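Local coordinates for protein bifunctional endomannanase/endoglucanase (Caldanaerobius polysaccharolyticus, PDB 3W0K) that probably hydrolyses beta-linked mannan and glucan chains as a bifunctional endomannanase and endoglucanase of glycoside hydrolase family 5, at residues A[145-148]-A[149-152]. Residues are numbered along the deposited sequence; the frame is centred on the assembly and turned at random.
Sequences GLTR and ENHA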
ATOM      1  N   GLY A 145       2.976   6.902 -20.873  1.00 11.89           N
ATOM      2  CA  GLY A 145       3.812   6.029 -21.681  1.00 11.80           C
ATOM      3  C   GLY A 145       4.073   4.634 -21.138  1.00 12.00           C
ATOM      4  O   GLY A 145       4.868   3.897 -21.713  1.00 13.05           O
ATOM      5  N   LEU A 146       3.403   4.252 -20.053  1.00 11.18           N
ATOM      6  CA  LEU A 146       3.617   2.923 -19.486  1.00 10.12           C
ATOM      7  C   LEU A 146       3.039   1.812 -20.350  1.00 10.08           C
ATOM      8  O   LEU A 146       1.947   1.941 -20.908  1.00 10.05           O
ATOM      9  CB  LEU A 146       3.021   2.823 -18.070  1.00  9.65           C
ATOM     10  CG  LEU A 146       3.237   1.501 -17.306  1.00  8.89           C
ATOM     11  CD1 LEU A 146       3.286   1.741 -15.804  1.00 10.21           C
ATOM     12  CD2 LEU A 146       2.148   0.476 -17.632  1.00 10.83           C
ATOM     13  N   THR A 147       3.810   0.740 -20.485  1.00  9.69           N
ATOM     14  CA  THR A 147       3.393  -0.455 -21.213  1.00  9.96           C
ATOM     15  C   THR A 147       3.799  -1.602 -20.296  1.00 10.75           C
ATOM     16  O   THR A 147       4.630  -1.418 -19.402  1.00 11.52           O
ATOM     17  CB  THR A 147       4.130  -0.631 -22.567  1.00 10.04           C
ATOM     18  OG1 THR A 147       5.535  -0.805 -22.343  1.00 11.89           O
ATOM     19  CG2 THR A 147       3.905   0.571 -23.471  1.00 11.56           C
ATOM     20  N   ARG A 148       3.201  -2.772 -20.474  1.00 10.62           N
ATOM     21  CA  ARG A 148       3.582  -3.906 -19.637  1.00 11.11           C
ATOM     22  C   ARG A 148       5.065  -4.206 -19.828  1.00 11.77           C
ATOM     23  O   ARG A 148       5.763  -4.560 -18.879  1.00 12.15           O
ATOM     24  CB  ARG A 148       2.754  -5.147 -19.975  1.00 10.99           C
ATOM     25  CG  ARG A 148       1.327  -5.117 -19.462  1.00 12.27           C
ATOM     26  CD  ARG A 148       0.674  -6.467 -19.675  1.00 13.59           C
ATOM     27  NE  ARG A 148      -0.745  -6.477 -19.326  1.00 13.69           N
ATOM     28  CZ  ARG A 148      -1.227  -6.738 -18.113  1.00 13.14           C
ATOM     29  NH1 ARG A 148      -0.410  -7.005 -17.101  1.00 13.69           N
ATOM     30  NH2 ARG A 148      -2.539  -6.775 -17.927  1.00 15.10           N
ATOM     31  N   GLU A 149       5.549  -4.010 -21.053  1.00 12.90           N
ATOM     32  CA  GLU A 149       6.946  -4.261 -21.385  1.00 14.15           C
ATOM     33  C   GLU A 149       7.930  -3.317 -20.693  1.00 12.36           C
ATOM     34  O   GLU A 149       8.898  -3.779 -20.086  1.00 12.16           O
ATOM     35  CB  GLU A 149       7.149  -4.206 -22.902  1.00 17.64           C
ATOM     36  CG  GLU A 149       8.552  -4.587 -23.359  1.00 24.66           C
ATOM     37  CD  GLU A 149       8.696  -4.602 -24.871  1.00 29.85           C
ATOM     38  OE1 GLU A 149       7.781  -5.108 -25.557  1.00 34.03           O
ATOM     39  OE2 GLU A 149       9.731  -4.112 -25.374  1.00 33.95           O
ATOM     40  N   ASN A 150       7.704  -2.004 -20.773  1.00 11.51           N
ATOM     41  CA  ASN A 150       8.648  -1.098 -20.126  1.00 10.57           C
ATOM     42  C   ASN A 150       8.561  -1.106 -18.602  1.00 10.61           C
ATOM     43  O   ASN A 150       9.571  -0.919 -17.922  1.00 11.29           O
ATOM     44  CB  ASN A 150       8.671   0.322 -20.741  1.00 10.01           C
ATOM     45  CG  ASN A 150       7.349   1.069 -20.630  1.00 11.90           C
ATOM     46  OD1 ASN A 150       6.600   0.925 -19.667  1.00 10.12           O
ATOM     47  ND2 ASN A 150       7.096   1.938 -21.606  1.00 12.88           N
ATOM     48  N   HIS A 151       7.376  -1.396 -18.069  1.00  9.20           N
ATOM     49  CA  HIS A 151       7.208  -1.485 -16.623  1.00  9.28           C
ATOM     50  C   HIS A 151       7.979  -2.718 -16.154  1.00  8.95           C
ATOM     51  O   HIS A 151       8.758  -2.646 -15.202  1.00  8.88           O
ATOM     52  CB  HIS A 151       5.726  -1.626 -16.250  1.00  8.81           C
ATOM     53  CG  HIS A 151       5.497  -2.030 -14.824  1.00  9.30           C
ATOM     54  ND1 HIS A 151       5.212  -3.328 -14.458  1.00  9.85           N
ATOM     55  CD2 HIS A 151       5.523  -1.312 -13.675  1.00 10.42           C
ATOM     56  CE1 HIS A 151       5.071  -3.392 -13.146  1.00 10.71           C
ATOM     57  NE2 HIS A 151       5.254  -2.183 -12.646  1.00 10.98           N
ATOM     58  N   ALA A 152       7.778  -3.845 -16.837  1.00  9.49           N
ATOM     59  CA  ALA A 152       8.469  -5.081 -16.478  1.00  9.07           C
ATOM     60  C   ALA A 152       9.986  -4.913 -16.556  1.00  9.86           C
ATOM     61  O   ALA A 152      10.709  -5.349 -15.663  1.00 10.08           O
ATOM     62  CB  ALA A 152       8.011  -6.230 -17.381  1.00  8.59           C
TER
HETATM   63  O   HOH W   1       4.630  -5.306 -16.418  1.00 11.93           O
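T147 and N150 form a capping box at the start of helix 148-165, the helix that follows strand 130-133 in the beta/alpha barrel of this glycoside hydrolase. T147 is the N-cap. Its OG1 sits between the backbone N and the carbonyl carbon (chi1 63°), which turns the hydroxyl oxygen to the first turn of the helix. There T147 OG1 accepts a nearly straight hydrogen bond from N150 N at 2.9 Å. N150 returns the bond: its OD1 accepts from T147 N at 2.9 Å, with the donor above the carbonyl plane, 39° out of it. The two side chains cross at about a right angle.

N150 reaches one step further back. N150 ND2 donates to G145 O at 3.0 Å, and that oxygen lies in the amide plane of N150. Both ends of the amide are therefore used, which fixes its rotation and ties the incoming loop to the helix. An aspartate in its place has no N-H to give G145 O, so the loop would probably lose this tie and two oxygens would face each other.

Ordinary helical bonds begin directly behind the cap, from H151 N to T147 O and from A152 N to R148 O. L146 packs beside H151, its CG 4.1 Å from H151 CB. The two side chains lie alongside each other and point the same way. L146 also touches P139, while H151 rests on M183 and L176. The extended side chain of R148 ends in a salt bridge from NH1 to E185 OE2. The carbonyl oxygen of R148 also takes a hydrogen bond from a water, which meets the H151 ring in plane at its edge, 2.8 Å from ND1.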